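Local coordinates for protein type III restriction-modification enzyme EcoP15I Mod subunit (Escherichia coli, PDB 4ZCF) that methylates the N6 of one adenine within the DNA site 5'-CAGCAG-3' using S-adenosyl-L-methionine, and works with the Res subunit in DNA restriction, at residues Gly317-His322 / Ile374-Val379. Numbering follows the deposited sequence.
With nucleotides of chain D.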
ATOM      1  N   GLY A 317       7.407   9.495 -36.824  1.00 42.08           N
ATOM      2  CA  GLY A 317       6.241   8.844 -37.381  1.00 40.60           C
ATOM      3  C   GLY A 317       5.905   7.724 -36.405  1.00 40.29           C
ATOM      4  O   GLY A 317       6.644   6.748 -36.345  1.00 35.93           O
ATOM      5  N   SER A 318       4.855   7.894 -35.557  1.00 36.51           N
ATOM      6  CA  SER A 318       4.494   6.858 -34.591  1.00 34.88           C
ATOM      7  C   SER A 318       3.682   5.749 -35.211  1.00 35.48           C
ATOM      8  O   SER A 318       2.512   5.894 -35.540  1.00 33.73           O
ATOM      9  CB  SER A 318       3.848   7.433 -33.329  1.00 39.05           C
ATOM     10  OG  SER A 318       4.163   6.624 -32.202  1.00 43.57           O
ATOM     11  N   GLN A 319       4.340   4.625 -35.386  1.00 33.02           N
ATOM     12  CA  GLN A 319       3.817   3.395 -35.978  1.00 32.42           C
ATOM     13  C   GLN A 319       3.053   2.663 -34.909  1.00 38.26           C
ATOM     14  O   GLN A 319       3.267   1.470 -34.674  1.00 39.27           O
ATOM     15  CB  GLN A 319       4.996   2.572 -36.517  1.00 32.86           C
ATOM     16  CG  GLN A 319       5.863   3.429 -37.455  1.00 27.06           C
ATOM     17  CD  GLN A 319       7.177   2.843 -37.847  1.00 44.56           C
ATOM     18  OE1 GLN A 319       7.750   1.934 -37.199  1.00 39.01           O
ATOM     19  NE2 GLN A 319       7.681   3.378 -38.939  1.00 38.08           N
ATOM     20  N   SER A 320       2.097   3.400 -34.324  1.00 35.54           N
ATOM     21  CA  SER A 320       1.286   3.102 -33.141  1.00 34.86           C
ATOM     22  C   SER A 320      -0.212   3.341 -33.383  1.00 40.06           C
ATOM     23  O   SER A 320      -0.869   4.115 -32.681  1.00 41.43           O
ATOM     24  CB  SER A 320       1.780   3.983 -32.005  1.00 33.00           C
ATOM     25  OG  SER A 320       3.182   3.819 -31.886  1.00 37.01           O
ATOM     26  N   VAL A 321      -0.741   2.614 -34.348  1.00 35.31           N
ATOM     27  CA  VAL A 321      -2.114   2.693 -34.837  1.00 34.30           C
ATOM     28  C   VAL A 321      -2.797   1.323 -34.737  1.00 35.68           C
ATOM     29  O   VAL A 321      -4.018   1.221 -34.675  1.00 36.49           O
ATOM     30  CB  VAL A 321      -1.974   3.271 -36.283  1.00 37.61           C
ATOM     31  CG1 VAL A 321      -2.631   2.425 -37.371  1.00 37.09           C
ATOM     32  CG2 VAL A 321      -2.337   4.756 -36.353  1.00 36.56           C
ATOM     33  N   HIS A 322      -1.977   0.285 -34.640  1.00 30.65           N
ATOM     34  CA  HIS A 322      -2.352  -1.120 -34.569  1.00 30.01           C
ATOM     35  C   HIS A 322      -2.924  -1.567 -33.218  1.00 36.95           C
ATOM     36  O   HIS A 322      -2.607  -0.990 -32.168  1.00 37.89           O
ATOM     37  CB  HIS A 322      -1.145  -2.000 -34.997  1.00 29.15           C
ATOM     38  CG  HIS A 322       0.061  -1.907 -34.103  1.00 30.52           C
ATOM     39  ND1 HIS A 322       0.746  -0.705 -33.925  1.00 31.66           N
ATOM     40  CD2 HIS A 322       0.694  -2.879 -33.412  1.00 30.72           C
ATOM     41  CE1 HIS A 322       1.754  -0.984 -33.121  1.00 30.47           C
ATOM     42  NE2 HIS A 322       1.766  -2.283 -32.786  1.00 30.91           N
ATOM     43  N   ILE A 374       0.859   1.476 -43.991  1.00 41.29           N
ATOM     44  CA  ILE A 374       0.006   1.660 -42.813  1.00 40.20           C
ATOM     45  C   ILE A 374       0.273   3.059 -42.304  1.00 46.76           C
ATOM     46  O   ILE A 374       1.426   3.501 -42.348  1.00 47.13           O
ATOM     47  CB  ILE A 374       0.249   0.604 -41.699  1.00 42.12           C
ATOM     48  CG1 ILE A 374       0.110  -0.856 -42.218  1.00 42.05           C
ATOM     49  CG2 ILE A 374      -0.645   0.849 -40.481  1.00 40.97           C
ATOM     50  CD1 ILE A 374       0.672  -1.968 -41.188  1.00 38.73           C
ATOM     51  N   ILE A 375      -0.791   3.772 -41.861  1.00 44.52           N
ATOM     52  CA  ILE A 375      -0.686   5.137 -41.335  1.00 44.41           C
ATOM     53  C   ILE A 375       0.146   5.240 -40.052  1.00 47.69           C
ATOM     54  O   ILE A 375       0.287   4.275 -39.286  1.00 47.41           O
ATOM     55  CB  ILE A 375      -2.061   5.846 -41.168  1.00 47.71           C
ATOM     56  CG1 ILE A 375      -3.058   5.027 -40.322  1.00 47.18           C
ATOM     57  CG2 ILE A 375      -2.633   6.276 -42.498  1.00 49.69           C
ATOM     58  CD1 ILE A 375      -3.990   5.872 -39.563  1.00 47.26           C
ATOM     59  N   GLU A 376       0.659   6.441 -39.810  1.00 43.05           N
ATOM     60  CA  GLU A 376       1.439   6.751 -38.627  1.00 42.05           C
ATOM     61  C   GLU A 376       0.848   7.998 -37.980  1.00 45.80           C
ATOM     62  O   GLU A 376       0.059   8.720 -38.603  1.00 43.03           O
ATOM     63  CB  GLU A 376       2.921   6.983 -39.002  1.00 43.00           C
ATOM     64  CG  GLU A 376       3.609   5.766 -39.597  1.00 48.68           C
ATOM     65  CD  GLU A 376       5.022   5.962 -40.115  1.00 68.15           C
ATOM     66  OE1 GLU A 376       5.572   7.079 -39.967  1.00 53.80           O
ATOM     67  OE2 GLU A 376       5.584   4.988 -40.669  1.00 58.16           O
ATOM     68  N   LEU A 377       1.246   8.245 -36.729  1.00 44.74           N
ATOM     69  CA  LEU A 377       0.850   9.418 -35.956  1.00 45.23           C
ATOM     70  C   LEU A 377       2.029  10.385 -35.785  1.00 48.18           C
ATOM     71  O   LEU A 377       3.124   9.976 -35.390  1.00 48.44           O
ATOM     72  CB  LEU A 377       0.326   8.987 -34.587  1.00 45.50           C
ATOM     73  CG  LEU A 377      -1.090   8.494 -34.562  1.00 51.35           C
ATOM     74  CD1 LEU A 377      -1.250   7.393 -33.533  1.00 51.69           C
ATOM     75  CD2 LEU A 377      -2.049   9.647 -34.281  1.00 55.13           C
ATOM     76  N   LYS A 378       1.815  11.657 -36.098  1.00 43.66           N
ATOM     77  CA  LYS A 378       2.852  12.673 -35.941  1.00 42.56           C
ATOM     78  C   LYS A 378       2.952  13.019 -34.455  1.00 46.36           C
ATOM     79  O   LYS A 378       1.969  13.435 -33.813  1.00 44.59           O
ATOM     80  CB  LYS A 378       2.544  13.896 -36.812  1.00 43.84           C
ATOM     81  CG  LYS A 378       3.704  14.850 -36.993  1.00 42.61           C
ATOM     82  CD  LYS A 378       3.399  15.789 -38.110  1.00 40.36           C
ATOM     83  CE  LYS A 378       4.245  17.029 -38.085  1.00 47.50           C
ATOM     84  NZ  LYS A 378       4.024  17.882 -39.299  1.00 57.71           N
ATOM     85  N   VAL A 379       4.135  12.748 -33.894  1.00 44.16           N
ATOM     86  CA  VAL A 379       4.429  12.952 -32.476  1.00 43.69           C
ATOM     87  C   VAL A 379       5.737  13.719 -32.378  1.00 47.47           C
ATOM     88  O   VAL A 379       6.754  13.220 -32.840  1.00 46.52           O
ATOM     89  CB  VAL A 379       4.453  11.587 -31.703  1.00 46.55           C
ATOM     90  CG1 VAL A 379       5.020  11.741 -30.294  1.00 46.04           C
ATOM     91  CG2 VAL A 379       3.064  10.943 -31.656  1.00 45.72           C
TER
ATOM     92  P    DA D   5       1.786  -6.681 -39.979  1.00 43.59           P
ATOM     93  OP1  DA D   5       1.646  -7.983 -40.691  1.00 44.95           O
ATOM     94  OP2  DA D   5       0.627  -5.737 -39.972  1.00 41.89           O
ATOM     95  O5'  DA D   5       2.228  -6.975 -38.462  1.00 41.39           O
ATOM     96  C5'  DA D   5       3.183  -7.929 -38.048  1.00 39.46           C
ATOM     97  C4'  DA D   5       3.550  -7.761 -36.579  1.00 39.35           C
ATOM     98  O4'  DA D   5       4.267  -6.522 -36.322  1.00 39.24           O
ATOM     99  C3'  DA D   5       2.414  -7.798 -35.567  1.00 39.91           C
ATOM    100  O3'  DA D   5       2.723  -8.864 -34.684  1.00 42.64           O
ATOM    101  C2'  DA D   5       2.415  -6.417 -34.904  1.00 37.41           C
ATOM    102  C1'  DA D   5       3.853  -5.965 -35.093  1.00 36.05           C
ATOM    103  N9   DA D   5       4.056  -4.519 -35.124  1.00 32.03           N
ATOM    104  C8   DA D   5       3.230  -3.593 -35.677  1.00 30.67           C
ATOM    105  N7   DA D   5       3.639  -2.354 -35.513  1.00 31.14           N
ATOM    106  C5   DA D   5       4.803  -2.454 -34.770  1.00 30.75           C
ATOM    107  C6   DA D   5       5.725  -1.495 -34.282  1.00 30.78           C
ATOM    108  N6   DA D   5       5.576  -0.169 -34.468  1.00 30.90           N
ATOM    109  N1   DA D   5       6.787  -1.939 -33.552  1.00 29.82           N
ATOM    110  C2   DA D   5       6.931  -3.257 -33.392  1.00 29.37           C
ATOM    111  N3   DA D   5       6.120  -4.243 -33.796  1.00 29.70           N
ATOM    112  C4   DA D   5       5.068  -3.788 -34.500  1.00 31.00           C
ATOM    113  P    DC D   4       4.148  -0.672 -42.856  1.00 47.33           P
ATOM    114  OP1  DC D   4       3.450  -0.555 -44.158  1.00 49.83           O
ATOM    115  OP2  DC D   4       3.995   0.416 -41.866  1.00 47.38           O
ATOM    116  O5'  DC D   4       3.811  -2.090 -42.178  1.00 43.86           O
ATOM    117  C5'  DC D   4       4.605  -3.209 -42.505  1.00 41.95           C
ATOM    118  C4'  DC D   4       4.629  -4.303 -41.459  1.00 41.38           C
ATOM    119  O4'  DC D   4       5.737  -4.140 -40.543  1.00 40.58           O
ATOM    120  C3'  DC D   4       3.386  -4.555 -40.621  1.00 41.45           C
ATOM    121  O3'  DC D   4       3.120  -5.978 -40.570  1.00 42.48           O
ATOM    122  C2'  DC D   4       3.784  -3.957 -39.271  1.00 39.88           C
ATOM    123  C1'  DC D   4       5.284  -4.220 -39.199  1.00 38.37           C
ATOM    124  N1   DC D   4       6.090  -3.217 -38.410  1.00 34.97           N
ATOM    125  C2   DC D   4       7.179  -3.638 -37.634  1.00 33.18           C
ATOM    126  O2   DC D   4       7.396  -4.841 -37.487  1.00 33.21           O
ATOM    127  N3   DC D   4       7.923  -2.704 -36.983  1.00 32.02           N
ATOM    128  C4   DC D   4       7.620  -1.403 -37.057  1.00 31.59           C
ATOM    129  N4   DC D   4       8.372  -0.530 -36.377  1.00 30.46           N
ATOM    130  C5   DC D   4       6.556  -0.941 -37.887  1.00 32.58           C
ATOM    131  C6   DC D   4       5.834  -1.870 -38.527  1.00 33.68           C
ATOM    132  P    DG D   6       1.991  -9.257 -33.309  1.00 43.56           P
ATOM    133  OP1  DG D   6       1.811 -10.730 -33.279  1.00 42.74           O
ATOM    134  OP2  DG D   6       0.814  -8.385 -33.073  1.00 44.09           O
ATOM    135  O5'  DG D   6       3.187  -8.810 -32.328  1.00 42.32           O
ATOM    136  C5'  DG D   6       4.440  -9.546 -32.162  1.00 39.97           C
ATOM    137  C4'  DG D   6       5.311  -8.950 -31.066  1.00 37.86           C
ATOM    138  O4'  DG D   6       5.684  -7.631 -31.520  1.00 36.25           O
ATOM    139  C3'  DG D   6       4.604  -8.672 -29.738  1.00 38.14           C
ATOM    140  O3'  DG D   6       4.660  -9.777 -28.856  1.00 39.88           O
ATOM    141  C2'  DG D   6       5.329  -7.461 -29.160  1.00 36.25           C
ATOM    142  C1'  DG D   6       5.754  -6.736 -30.419  1.00 33.89           C
ATOM    143  N9   DG D   6       5.046  -5.515 -30.730  1.00 29.39           N
ATOM    144  C8   DG D   6       3.906  -5.348 -31.478  1.00 28.61           C
ATOM    145  N7   DG D   6       3.551  -4.088 -31.620  1.00 28.88           N
ATOM    146  C5   DG D   6       4.530  -3.369 -30.903  1.00 28.79           C
ATOM    147  C6   DG D   6       4.737  -1.966 -30.692  1.00 27.37           C
ATOM    148  O6   DG D   6       4.046  -1.000 -31.054  1.00 26.34           O
ATOM    149  N1   DG D   6       5.864  -1.697 -29.914  1.00 27.24           N
ATOM    150  C2   DG D   6       6.679  -2.656 -29.343  1.00 27.79           C
ATOM    151  N2   DG D   6       7.692  -2.215 -28.547  1.00 27.26           N
ATOM    152  N3   DG D   6       6.508  -3.964 -29.551  1.00 27.84           N
ATOM    153  C4   DG D   6       5.430  -4.255 -30.323  1.00 28.69           C
TER
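Gln319 and Glu376 run side by side, pointing the same way: in both, CG stands anti to the carbonyl carbon (chi1 -53° in Gln319, -63° in Glu376) and the chain is extended beyond it. The amide and carboxylate planes are 63° apart, and Gln319 NE2 reaches Glu376 OE2 at 3.2 Å from above the carboxylate plane; the same oxygen also forms a salt bridge with Lys373. With NE2 committed to the carboxylate, the other end of the amide faces the DNA: Gln319 OE1 accepts from N4 of the cytosine DC4 of chain D at 2.7 Å. A leucine in place of Gln319 would probably leave the cytosine N4 without this acceptor and Glu376 with Lys373 but no amide partner.

Behind this pair, where strand 313-318 ends and 376-380 begins, Ser318 and Leu377 form an antiparallel hydrogen-bonded pair, the shorter bond being Ser318 N to Leu377 O at 2.7 Å. Ser318 O accepts from Leu377 N and, on the opposite face of its plane, from Ser320 N, which closes an inverse gamma turn centred on Gln319. The turn presents Gln319 O to N6 of the adenine DA5 of chain D, 2.8 Å away. Val321 then packs back on 374-379, crossing Ile375 at about a right angle, its CG2 lying 3.8 Å from Ile375 CD1 and 4.0 Å from Leu377 CD1.

Further along, N7 of DA5 sits over one face of the His322 ring, offset toward its rim, while in the ring plane NE2 donates to N7 of the guanine DG6 of chain D at 2.8 Å. On the backbone side of the same DNA strand, Ile374 N donates a long, nearly straight bond (3.3 Å) to OP1 of DC4. Amide, carbonyl and imidazole thus contact the major-groove edges of successive C, A and G bases, as expected of sequence-specific recognition.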